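PDB 4XJ6: VC0179-like protein from Escherichia coli, which probably synthesises cyclic GMP-AMP and related cyclic dinucleotides from nucleoside triphosphates with the help of magnesium, as a bacterial homologue of cyclic GMP-AMP synthase. Local coordinates for residues 121-124 with 125-128; 283-287 with 288-292; 296-299 with 300-304; 354-357 with 358-361; 381-384 with 385-389. All coordinates share one frame; numbering follows the deposited sequence.

Interaction 1 of 5, residues 121-124 with 125-128; sequences PFHP and GQEM
Gln126 folds its side chain back over the loop it has just left and pins it from inside with its amide oxygen. OE1 takes two backbone N-H groups: Phe122 N at 3.2 Å from OE1 lies in the carbonyl plane of the amide, while His123 N, 3.3 Å from OE1, comes in above that plane. With CG beside its own backbone N (chi1 -66°) and the chain extended beyond, the amide reaches across the turn and lies alongside the imidazole of His123. NE2 of Gln126 sits at the edge of that ring, 3.9 Å from His123 CD2. The backbone underneath is a type I beta turn from His123 to Gln126, closed by Gln126 N to His123 O at 3.0 Å. Pro121 seals the far end: its CB rests 3.3 Å from Gln126 O, and its CD touches Met128 CG at 3.5 Å. The polar ends of both main side chains point onward, Gln126 NE2 to the carbonyl oxygens of Asp287 and Glu291, His123 NE2 to that of Ala288. The turn thus lies in the loop between strands 106-110 and 128-138, held against the C-terminal end of helix 274-289, and Met128 starts the strand that carries the magnesium ligands Asp129 and Asp131.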
# COMPACT_ATOMS: atom_id res chain seq x y z
N PRO A 121 12.49 -0.74 -5.75
CA PRO A 121 12.35 -2.18 -5.96
C PRO A 121 13.71 -2.83 -6.24
O PRO A 121 14.65 -2.15 -6.65
CB PRO A 121 11.42 -2.26 -7.17
CG PRO A 121 11.70 -1.02 -7.92
CD PRO A 121 11.98 0.04 -6.89
N PHE A 122 13.80 -4.14 -6.02
CA PHE A 122 15.08 -4.83 -6.09
C PHE A 122 15.11 -5.88 -7.19
O PHE A 122 15.85 -5.73 -8.16
CB PHE A 122 15.39 -5.49 -4.73
CG PHE A 122 16.68 -6.25 -4.71
CD1 PHE A 122 17.87 -5.65 -5.11
CD2 PHE A 122 16.72 -7.56 -4.27
CE1 PHE A 122 19.06 -6.35 -5.08
CE2 PHE A 122 17.91 -8.27 -4.24
CZ PHE A 122 19.08 -7.66 -4.65
N HIS A 123 14.32 -6.93 -7.04
CA HIS A 123 14.24 -7.99 -8.04
C HIS A 123 13.46 -7.51 -9.27
O HIS A 123 12.60 -6.63 -9.14
CB HIS A 123 13.61 -9.25 -7.43
CG HIS A 123 14.46 -9.89 -6.37
ND1 HIS A 123 15.72 -10.38 -6.63
CD2 HIS A 123 14.23 -10.12 -5.06
CE1 HIS A 123 16.23 -10.88 -5.52
NE2 HIS A 123 15.35 -10.73 -4.55
N PRO A 124 13.76 -8.06 -10.46
CA PRO A 124 13.22 -7.61 -11.75
C PRO A 124 11.72 -7.35 -11.78
O PRO A 124 11.29 -6.39 -12.43
CB PRO A 124 13.57 -8.76 -12.69
CG PRO A 124 14.82 -9.32 -12.13
CD PRO A 124 14.71 -9.18 -10.63
N GLY A 125 10.93 -8.18 -11.11
CA GLY A 125 9.49 -8.06 -11.18
C GLY A 125 8.87 -7.09 -10.19
O GLY A 125 7.71 -6.71 -10.33
N GLN A 126 9.65 -6.69 -9.19
CA GLN A 126 9.14 -5.83 -8.12
C GLN A 126 8.94 -4.39 -8.58
O GLN A 126 9.67 -3.89 -9.44
CB GLN A 126 10.08 -5.88 -6.92
CG GLN A 126 10.13 -7.25 -6.25
CD GLN A 126 11.05 -7.28 -5.05
OE1 GLN A 126 11.92 -6.43 -4.89
NE2 GLN A 126 10.86 -8.28 -4.19
N GLU A 127 7.95 -3.73 -7.99
CA GLU A 127 7.56 -2.38 -8.40
C GLU A 127 7.37 -1.46 -7.20
O GLU A 127 7.00 -1.91 -6.12
CB GLU A 127 6.26 -2.43 -9.22
CG GLU A 127 6.33 -3.32 -10.45
CD GLU A 127 4.96 -3.56 -11.07
OE1 GLU A 127 3.95 -3.39 -10.36
OE2 GLU A 127 4.90 -3.93 -12.26
N MET A 128 7.61 -0.16 -7.40
CA MET A 128 7.29 0.82 -6.37
C MET A 128 5.77 0.88 -6.19
O MET A 128 5.02 0.74 -7.15
CB MET A 128 7.83 2.20 -6.75
CG MET A 128 9.32 2.36 -6.52
SD MET A 128 10.01 3.87 -7.23
CE MET A 128 9.61 3.67 -8.97

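Interaction 2 of 5, residues 283-287 with 288-292; sequences KAWRD and AQWEV. With GH3 (3'-deoxy-guanosine-5'-triphosphate), chain D.
Trp285 and Trp290 run side by side, pointing the same way, yet their rings stand nearly upright to each other. The pair is an offset edge-to-face one, planes at 83°, with the edge of Trp290 turned toward the face of Trp285 and CZ3 of Trp290 3.7 Å from CH2 of Trp285. Gln289 crosses Trp285 at about a right angle and lays its CG over one indole face, a CH-pi contact 3.7 Å from the centroid of the five-membered ring; a bend at chi2 (-52°) sends its amide past the ring, and NE2 goes on to the carbonyl oxygen of Glu391. Arg286 crosses Trp290 roughly at right angles, its CG 3.9 Å from Trp290 CE3. Trp290 is the first residue to leave helical backbone angles, and its N still bonds to Arg286 O at 2.8 Å. Lys283 NZ donates to the triphosphate of the bound 3'-deoxy-GTP, to O3G at 3.1 Å and to O3B at 3.2 Å, and also to Thr117 O. Arg286 NH2 approaches O1G only weakly, and its position is less certain. This is the C-terminal end of helix 274-289, its tryptophans packed on helix 357-377, with Lys283, two turns back, holding the gamma-phosphate end in the nucleotide pocket.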
# COMPACT_ATOMS: atom_id res chain seq x y z
N LYS A 283 11.92 -4.01 5.31
CA LYS A 283 11.16 -4.14 4.08
C LYS A 283 12.09 -4.50 2.93
O LYS A 283 11.71 -5.25 2.02
CB LYS A 283 10.40 -2.85 3.77
CG LYS A 283 9.25 -2.57 4.72
CD LYS A 283 8.71 -1.16 4.55
CE LYS A 283 8.09 -0.95 3.18
NZ LYS A 283 7.47 0.40 3.05
N ALA A 284 13.30 -3.95 2.96
CA ALA A 284 14.33 -4.29 1.99
C ALA A 284 14.71 -5.76 2.12
O ALA A 284 14.88 -6.46 1.12
CB ALA A 284 15.55 -3.41 2.17
N TRP A 285 14.83 -6.23 3.36
CA TRP A 285 15.11 -7.63 3.63
C TRP A 285 14.00 -8.51 3.08
O TRP A 285 14.27 -9.56 2.49
CB TRP A 285 15.27 -7.88 5.14
CG TRP A 285 15.15 -9.32 5.52
CD1 TRP A 285 16.13 -10.27 5.48
CD2 TRP A 285 13.97 -9.99 6.00
NE1 TRP A 285 15.65 -11.48 5.91
CE2 TRP A 285 14.32 -11.34 6.23
CE3 TRP A 285 12.66 -9.58 6.25
CZ2 TRP A 285 13.41 -12.28 6.70
CZ3 TRP A 285 11.76 -10.52 6.72
CH2 TRP A 285 12.13 -11.85 6.94
N ARG A 286 12.76 -8.08 3.27
CA ARG A 286 11.61 -8.82 2.75
C ARG A 286 11.64 -8.89 1.23
O ARG A 286 11.39 -9.94 0.64
CB ARG A 286 10.30 -8.18 3.23
CG ARG A 286 9.04 -8.82 2.64
CD ARG A 286 8.41 -7.97 1.54
NE ARG A 286 7.43 -7.03 2.06
CZ ARG A 286 7.45 -5.72 1.85
NH1 ARG A 286 8.40 -5.17 1.11
NH2 ARG A 286 6.50 -4.95 2.38
N ASP A 287 11.95 -7.76 0.60
CA ASP A 287 11.99 -7.68 -0.85
C ASP A 287 13.13 -8.53 -1.42
O ASP A 287 13.04 -9.02 -2.55
CB ASP A 287 12.15 -6.23 -1.32
CG ASP A 287 10.92 -5.39 -1.01
OD1 ASP A 287 9.88 -5.98 -0.68
OD2 ASP A 287 11.01 -4.15 -1.09
N ALA A 288 14.18 -8.70 -0.64
CA ALA A 288 15.32 -9.51 -1.05
C ALA A 288 15.03 -11.00 -0.94
O ALA A 288 15.41 -11.79 -1.80
CB ALA A 288 16.54 -9.15 -0.22
N GLN A 289 14.33 -11.39 0.13
CA GLN A 289 14.02 -12.80 0.35
C GLN A 289 12.82 -13.25 -0.49
O GLN A 289 12.76 -14.39 -0.93
CB GLN A 289 13.74 -13.05 1.84
CG GLN A 289 14.84 -12.58 2.77
CD GLN A 289 16.21 -13.11 2.39
OE1 GLN A 289 16.36 -14.28 2.04
NE2 GLN A 289 17.21 -12.24 2.44
N TRP A 290 11.88 -12.34 -0.70
CA TRP A 290 10.70 -12.62 -1.51
C TRP A 290 10.66 -11.73 -2.76
O TRP A 290 10.60 -10.51 -2.64
CB TRP A 290 9.41 -12.40 -0.71
CG TRP A 290 9.10 -13.46 0.32
CD1 TRP A 290 8.36 -14.59 0.14
CD2 TRP A 290 9.48 -13.45 1.70
NE1 TRP A 290 8.27 -15.29 1.31
CE2 TRP A 290 8.95 -14.62 2.28
CE3 TRP A 290 10.23 -12.57 2.49
CZ2 TRP A 290 9.15 -14.93 3.63
CZ3 TRP A 290 10.42 -12.88 3.83
CH2 TRP A 290 9.88 -14.05 4.38
N GLU A 291 10.68 -12.34 -3.94
CA GLU A 291 10.38 -11.58 -5.15
C GLU A 291 8.92 -11.15 -5.08
O GLU A 291 8.58 -10.01 -5.36
CB GLU A 291 10.63 -12.40 -6.42
CG GLU A 291 10.25 -11.66 -7.69
CD GLU A 291 10.40 -12.50 -8.95
OE1 GLU A 291 9.56 -13.39 -9.17
OE2 GLU A 291 11.36 -12.26 -9.71
N VAL A 292 8.07 -12.10 -4.69
CA VAL A 292 6.66 -11.83 -4.47
C VAL A 292 6.23 -12.48 -3.16
O VAL A 292 6.75 -13.53 -2.78
CB VAL A 292 5.80 -12.35 -5.66
CG1 VAL A 292 5.95 -13.86 -5.81
CG2 VAL A 292 4.34 -11.96 -5.48
PG GH3 D . 4.90 -0.69 0.87
O1G GH3 D . 5.45 -2.10 0.89
O2G GH3 D . 3.71 -0.60 -0.06
O3G GH3 D . 5.97 0.25 0.37
O3B GH3 D . 4.47 -0.30 2.37
PB GH3 D . 3.00 0.25 2.75
O1B GH3 D . 3.08 1.03 4.04
O2B GH3 D . 2.44 1.14 1.67
O3A GH3 D . 2.11 -1.08 2.97
PA GH3 D . 0.90 -1.50 2.01
O1A GH3 D . 0.75 -3.00 2.03
O2A GH3 D . 1.10 -1.00 0.60
O5' GH3 D . -0.42 -0.81 2.62
C5' GH3 D . -0.70 0.55 2.41
C4' GH3 D . -1.75 1.01 3.42
O4' GH3 D . -2.84 0.12 3.39
C3' GH3 D . -1.24 1.04 4.85
C2' GH3 D . -2.47 0.68 5.65
O2' GH3 D . -3.12 1.85 6.09
C1' GH3 D . -3.38 -0.07 4.69
N9 GH3 D . -3.31 -1.50 5.00
C8 GH3 D . -2.62 -2.44 4.28
N7 GH3 D . -2.80 -3.65 4.86
C5 GH3 D . -3.61 -3.49 5.94
C6 GH3 D . -4.11 -4.39 6.87
O6 GH3 D . -3.82 -5.58 6.80
N1 GH3 D . -4.92 -3.94 7.89
C2 GH3 D . -5.24 -2.60 7.97
N2 GH3 D . -6.03 -2.17 8.95
N3 GH3 D . -4.74 -1.71 7.04
C4 GH3 D . -3.94 -2.15 6.04

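Interaction 3 of 5, residues 296-299 with 300-304; sequences SSIS and LMTAV. With GH3 (3'-deoxy-guanosine-5'-triphosphate), chain D.
An N-capped helix start at the nucleotide pocket is what Ser296 to Val304 build: Ser296 is the N-cap of helix 297-310, and the first turn meets the bound 3'-deoxy-GTP. Ser296 and Ser299 hold each other at the cap. Ser296 OG accepts from Ser299 N in a weak bond of 3.3 Å, and in return Ser299 OG donates to Ser296 O at 2.9 Å. That return bond depends on the Ser299 hydroxyl standing between its backbone N and carbonyl carbon (chi1 74°), turned back toward the cap. Leu300 N also donates to Ser296 O, 3.2 Å away and from the same face of the carbonyl plane as the hydroxyl, so one oxygen has two good donors. On the ligand side, Ser297 OG sits 2.5 Å from O1G of the gamma phosphate, a contact whose exact geometry is doubtful because the hydroxyl is crowded in the model. Ile298 offers the base an apolar branch, its CG2 3.9 Å from N7 of the guanine. Met301, its CG beside the backbone N (chi1 -68°), brings CG and SD alongside Ser297 O, SD at 3.4 Å. The helix is buried among helices 257-271, 274-289 and 318-335, with Trp263 covering both Ile298 and Thr302 and Phe333 against Ser299. One turn on, Ile298 and Thr302 lie side by side and point the same way. Here the carbonyl oxygen Ile298 O is gripped twice by the same residue: Thr302 N reaches it from one face of its plane and Thr302 OG1, at 2.7 Å, from the other.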
# COMPACT_ATOMS: atom_id res chain seq x y z
N SER A 296 3.50 -8.79 5.12
CA SER A 296 3.09 -7.46 4.69
C SER A 296 3.94 -6.38 5.37
O SER A 296 4.52 -6.60 6.43
CB SER A 296 1.62 -7.22 5.00
OG SER A 296 1.38 -7.26 6.40
N SER A 297 4.00 -5.21 4.74
CA SER A 297 4.72 -4.08 5.29
C SER A 297 4.15 -3.66 6.64
O SER A 297 4.89 -3.30 7.55
CB SER A 297 4.69 -2.89 4.33
OG SER A 297 5.49 -3.14 3.19
N ILE A 298 2.83 -3.73 6.77
CA ILE A 298 2.16 -3.28 7.99
C ILE A 298 2.50 -4.18 9.18
O ILE A 298 2.68 -3.70 10.30
CB ILE A 298 0.62 -3.19 7.80
CG1 ILE A 298 -0.05 -2.66 9.06
CG2 ILE A 298 0.02 -4.54 7.41
CD1 ILE A 298 0.39 -1.27 9.43
N SER A 299 2.61 -5.48 8.94
CA SER A 299 2.91 -6.42 10.00
C SER A 299 4.37 -6.28 10.43
O SER A 299 4.70 -6.43 11.61
CB SER A 299 2.64 -7.86 9.55
OG SER A 299 3.64 -8.30 8.66
N LEU A 300 5.23 -5.99 9.46
CA LEU A 300 6.64 -5.74 9.74
C LEU A 300 6.81 -4.49 10.59
O LEU A 300 7.56 -4.48 11.56
CB LEU A 300 7.43 -5.60 8.44
CG LEU A 300 7.77 -6.89 7.69
CD1 LEU A 300 8.60 -6.58 6.44
CD2 LEU A 300 8.51 -7.86 8.60
N MET A 301 6.11 -3.43 10.19
CA MET A 301 6.15 -2.17 10.92
C MET A 301 5.66 -2.33 12.36
O MET A 301 6.29 -1.84 13.29
CB MET A 301 5.31 -1.11 10.20
CG MET A 301 5.88 -0.67 8.86
SD MET A 301 4.65 0.11 7.81
CE MET A 301 4.39 1.67 8.65
N THR A 302 4.54 -3.03 12.52
CA THR A 302 3.93 -3.22 13.84
C THR A 302 4.81 -4.06 14.75
O THR A 302 4.90 -3.80 15.95
CB THR A 302 2.55 -3.88 13.72
OG1 THR A 302 1.75 -3.18 12.76
CG2 THR A 302 1.84 -3.88 15.07
N ALA A 303 5.46 -5.06 14.18
CA ALA A 303 6.35 -5.92 14.95
C ALA A 303 7.57 -5.14 15.43
O ALA A 303 8.02 -5.30 16.56
CB ALA A 303 6.78 -7.12 14.13
N VAL A 304 8.09 -4.27 14.56
CA VAL A 304 9.29 -3.51 14.87
C VAL A 304 9.05 -2.49 15.98
O VAL A 304 9.85 -2.37 16.90
CB VAL A 304 9.83 -2.78 13.61
CG1 VAL A 304 10.86 -1.72 13.99
CG2 VAL A 304 10.43 -3.80 12.64
PG GH3 D . 4.90 -0.69 0.87
O1G GH3 D . 5.45 -2.10 0.89
O2G GH3 D . 3.71 -0.60 -0.06
O3G GH3 D . 5.97 0.25 0.37
O3B GH3 D . 4.47 -0.30 2.37
PB GH3 D . 3.00 0.25 2.75
O1B GH3 D . 3.08 1.03 4.04
O2B GH3 D . 2.44 1.14 1.67
O3A GH3 D . 2.11 -1.08 2.97
PA GH3 D . 0.90 -1.50 2.01
O1A GH3 D . 0.75 -3.00 2.03
O2A GH3 D . 1.10 -1.00 0.60
O5' GH3 D . -0.42 -0.81 2.62
C5' GH3 D . -0.70 0.55 2.41
C4' GH3 D . -1.75 1.01 3.42
O4' GH3 D . -2.84 0.12 3.39
C3' GH3 D . -1.24 1.04 4.85
C2' GH3 D . -2.47 0.68 5.65
O2' GH3 D . -3.12 1.85 6.09
C1' GH3 D . -3.38 -0.07 4.69
N9 GH3 D . -3.31 -1.50 5.00
C8 GH3 D . -2.62 -2.44 4.28
N7 GH3 D . -2.80 -3.65 4.86
C5 GH3 D . -3.61 -3.49 5.94
C6 GH3 D . -4.11 -4.39 6.87
O6 GH3 D . -3.82 -5.58 6.80
N1 GH3 D . -4.92 -3.94 7.89
C2 GH3 D . -5.24 -2.60 7.97
N2 GH3 D . -6.03 -2.17 8.95
N3 GH3 D . -4.74 -1.71 7.04
C4 GH3 D . -3.94 -2.15 6.04

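Interaction 4 of 5, residues 354-357 with 358-361; sequences NHNV and HHRA
The backbone comes in extended through His355 and Asn356 and coils into helix 357-377, with Arg360 N to Asn356 O and Ala361 N to Val357 O as the first regular helical bonds. Asn356 is the N-cap, and with His359 it makes a capping box. Its OD1 takes His359 N at 3.0 Å, the donor nearly in line with the amide C=O, and His358 N in a weaker bond. CG of Asn356 stands between the backbone N and the carbonyl carbon (chi1 57°), which turns OD1 back to these two N-H groups. Reciprocally, Asn356 N donates to His359 ND1 at 3.0 Å, the N-H running in the plane of the imidazole; ND1 therefore serves as an acceptor here. The planes of the Asn356 amide and the His359 ring are only 18° apart. Next to the box, Arg360 bends at chi2 and chi3 so that NH1 reaches His355 ND1, 3.0 Å away and in the plane of both the ring and the guanidinium. Two flat groups thus lie nearly coplanar, edge against edge. Beside this pair His355 CB packs on His359 CB at 3.7 Å, while the two rings meet obliquely. At the first turn of the helix, Val357 CG1 sits squarely over the face of the His358 ring, a CH-pi contact of 3.9 Å to its centroid. The cap lies at the protein surface, with Phe349 against the rings of both His355 and His359, and Arg360 NH1 bonded also to Asn334 OD1 ties this start of helix 357-377 to the end of helix 318-335.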
# COMPACT_ATOMS: atom_id res chain seq x y z
N ASN A 354 -1.98 -20.82 15.88
CA ASN A 354 -2.90 -20.64 14.76
C ASN A 354 -2.17 -20.50 13.43
O ASN A 354 -2.79 -20.29 12.39
CB ASN A 354 -3.79 -19.42 15.01
CG ASN A 354 -4.72 -19.60 16.19
OD1 ASN A 354 -5.24 -20.69 16.42
ND2 ASN A 354 -4.92 -18.53 16.96
N HIS A 355 -0.84 -20.63 13.47
CA HIS A 355 -0.03 -20.54 12.26
C HIS A 355 -0.30 -21.71 11.33
O HIS A 355 -0.28 -22.86 11.76
CB HIS A 355 1.47 -20.52 12.60
CG HIS A 355 1.94 -19.23 13.20
ND1 HIS A 355 3.24 -19.05 13.62
CD2 HIS A 355 1.30 -18.07 13.44
CE1 HIS A 355 3.38 -17.82 14.09
NE2 HIS A 355 2.21 -17.21 14.00
N ASN A 356 -0.56 -21.42 10.06
CA ASN A 356 -0.55 -22.48 9.05
C ASN A 356 0.85 -22.59 8.47
O ASN A 356 1.76 -21.88 8.89
CB ASN A 356 -1.60 -22.23 7.95
CG ASN A 356 -1.43 -20.90 7.24
OD1 ASN A 356 -0.32 -20.37 7.12
ND2 ASN A 356 -2.54 -20.35 6.75
N VAL A 357 1.03 -23.48 7.50
CA VAL A 357 2.36 -23.76 6.97
C VAL A 357 2.97 -22.54 6.28
O VAL A 357 4.19 -22.37 6.25
CB VAL A 357 2.34 -24.97 6.00
CG1 VAL A 357 1.56 -24.64 4.74
CG2 VAL A 357 3.75 -25.42 5.67
N HIS A 358 2.12 -21.67 5.74
CA HIS A 358 2.58 -20.46 5.06
C HIS A 358 3.13 -19.46 6.07
O HIS A 358 4.09 -18.74 5.79
CB HIS A 358 1.45 -19.83 4.25
CG HIS A 358 0.71 -20.81 3.38
ND1 HIS A 358 -0.53 -21.32 3.73
CD2 HIS A 358 1.03 -21.37 2.19
CE1 HIS A 358 -0.93 -22.15 2.79
NE2 HIS A 358 -0.01 -22.20 1.84
N HIS A 359 2.51 -19.42 7.24
CA HIS A 359 2.99 -18.57 8.32
C HIS A 359 4.36 -19.04 8.82
O HIS A 359 5.24 -18.23 9.08
CB HIS A 359 1.99 -18.55 9.48
CG HIS A 359 0.70 -17.87 9.16
ND1 HIS A 359 -0.51 -18.54 9.13
CD2 HIS A 359 0.42 -16.58 8.87
CE1 HIS A 359 -1.47 -17.68 8.83
NE2 HIS A 359 -0.94 -16.49 8.67
N ARG A 360 4.51 -20.35 8.95
CA ARG A 360 5.75 -20.94 9.44
C ARG A 360 6.91 -20.66 8.49
O ARG A 360 8.03 -20.40 8.93
CB ARG A 360 5.60 -22.45 9.65
CG ARG A 360 4.62 -22.83 10.75
CD ARG A 360 4.84 -21.98 11.99
NE ARG A 360 6.21 -22.07 12.49
CZ ARG A 360 6.70 -21.31 13.47
NH1 ARG A 360 5.93 -20.41 14.06
NH2 ARG A 360 7.96 -21.46 13.86
N ALA A 361 6.64 -20.70 7.19
CA ALA A 361 7.65 -20.42 6.18
C ALA A 361 8.21 -19.01 6.37
O ALA A 361 9.40 -18.78 6.21
CB ALA A 361 7.07 -20.58 4.79

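Interaction 5 of 5, residues 381-384 with 385-389; sequences SREE and ALRKI
Glu383 and Arg387, one turn apart, run side by side on the outside of the helix and join in a salt bridge, OE2 to NH1 at 3.2 Å. Their flat groups are turned almost square to each other, carboxylate and guanidinium planes 81° apart, so the contact is made through NH1 alone and not as a side-on, two-pronged pair. Glu383 gets there with CG between its backbone N and carbonyl carbon (chi1 76°) and an extended chain beyond, while Arg387 bends at chi3 (-49°) to fold its guanidinium back over the preceding turn. Packing follows from that fold: one face of the guanidinium lies over Glu383 O and Glu384 CA, both offset toward its rim, and NH2 comes within 3.9 Å of Glu384 CB. The acid of Glu384 keeps its distance, OE1 standing 5.4 Å from Arg387 NH2, near enough perhaps to add a little to the charge balance. Hydrogen bonding begins with Ser381, the N-cap of helix 382-393, whose OG accepts from Glu384 N at 3.0 Å. Main-chain bonds then take over, Ala385 N to Ser381 O at 3.1 Å and Arg387 N to Glu383 O at 3.2 Å. Arg382 NH1 adds a hydrogen bond to Ile403 O. On the buried side the contacts are apolar: Ala385 and Leu386 lie against Ile403, Leu386 also meets Tyr8 of helix 6-10, and Ile389 packs on Leu373 and Ala376 of helix 357-377.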
# COMPACT_ATOMS: atom_id res chain seq x y z
N SER A 381 37.25 -11.05 6.57
CA SER A 381 37.62 -9.97 5.66
C SER A 381 36.47 -8.99 5.48
O SER A 381 35.31 -9.30 5.76
CB SER A 381 38.06 -10.51 4.30
OG SER A 381 37.00 -10.49 3.37
N ARG A 382 36.80 -7.80 4.99
CA ARG A 382 35.83 -6.73 4.80
C ARG A 382 34.90 -6.99 3.62
O ARG A 382 33.70 -6.70 3.69
CB ARG A 382 36.56 -5.40 4.61
CG ARG A 382 35.67 -4.21 4.31
CD ARG A 382 36.19 -2.96 5.00
NE ARG A 382 37.64 -2.98 5.17
CZ ARG A 382 38.35 -1.97 5.68
NH1 ARG A 382 37.73 -0.85 6.06
NH2 ARG A 382 39.66 -2.07 5.80
N GLU A 383 35.44 -7.54 2.54
CA GLU A 383 34.62 -7.86 1.38
C GLU A 383 33.71 -9.04 1.69
O GLU A 383 32.62 -9.17 1.12
CB GLU A 383 35.50 -8.17 0.15
CG GLU A 383 36.16 -9.54 0.17
CD GLU A 383 36.67 -9.94 -1.20
OE1 GLU A 383 36.65 -9.09 -2.12
OE2 GLU A 383 37.08 -11.11 -1.37
N GLU A 384 34.16 -9.89 2.60
CA GLU A 384 33.38 -11.05 3.01
C GLU A 384 32.18 -10.62 3.85
O GLU A 384 31.10 -11.20 3.76
CB GLU A 384 34.25 -12.03 3.80
CG GLU A 384 33.49 -13.22 4.35
CD GLU A 384 34.34 -14.08 5.26
OE1 GLU A 384 35.58 -14.01 5.17
OE2 GLU A 384 33.75 -14.83 6.07
N ALA A 385 32.38 -9.58 4.65
CA ALA A 385 31.32 -9.03 5.49
C ALA A 385 30.21 -8.45 4.63
O ALA A 385 29.03 -8.63 4.93
CB ALA A 385 31.88 -7.97 6.43
N LEU A 386 30.59 -7.76 3.57
CA LEU A 386 29.63 -7.12 2.67
C LEU A 386 28.78 -8.16 1.95
O LEU A 386 27.55 -8.06 1.95
CB LEU A 386 30.35 -6.24 1.65
CG LEU A 386 29.47 -5.67 0.54
CD1 LEU A 386 28.41 -4.74 1.12
CD2 LEU A 386 30.31 -4.95 -0.50
N ARG A 387 29.43 -9.14 1.35
CA ARG A 387 28.74 -10.22 0.65
C ARG A 387 27.80 -10.99 1.58
O ARG A 387 26.77 -11.51 1.14
CB ARG A 387 29.74 -11.20 0.03
CG ARG A 387 30.51 -10.66 -1.16
CD ARG A 387 31.19 -11.80 -1.91
NE ARG A 387 31.93 -12.67 -1.00
CZ ARG A 387 33.22 -12.53 -0.72
NH1 ARG A 387 33.92 -11.55 -1.29
NH2 ARG A 387 33.82 -13.36 0.12
N LYS A 388 28.16 -11.06 2.86
CA LYS A 388 27.37 -11.83 3.81
C LYS A 388 26.11 -11.08 4.22
O LYS A 388 25.01 -11.64 4.18
CB LYS A 388 28.21 -12.15 5.05
CG LYS A 388 27.66 -13.32 5.84
CD LYS A 388 27.64 -14.57 4.97
CE LYS A 388 26.73 -15.63 5.54
NZ LYS A 388 26.79 -16.90 4.76
N ILE A 389 26.26 -9.81 4.60
CA ILE A 389 25.11 -9.01 5.03
C ILE A 389 24.21 -8.69 3.84
O ILE A 389 23.02 -8.40 4.01
CB ILE A 389 25.57 -7.70 5.71
CG1 ILE A 389 24.39 -7.02 6.41
CG2 ILE A 389 26.23 -6.77 4.70
CD1 ILE A 389 24.80 -5.90 7.34

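The five contacts follow one another in series along the chain, interaction 1 in the nucleotidyltransferase domain and interactions 2 to 5 in the C-terminal domain. Interactions 1 and 2 touch, their centres about 9 Å apart, so the loop before strand 128-138 is fastened to helix 274-289. Interactions 2 and 3, centres about 13 Å apart on consecutive helices, both supply residues around the gamma phosphate of 3'-deoxy-GTP. Interactions 1 to 3 thus join the two domains beside the nucleotide. Interactions 4 and 5 are helix starts away from it: interaction 4 lies about 17 Å from interaction 3, and interaction 5 about 20 Å from interaction 2 and 32 Å from interaction 4, all between centres.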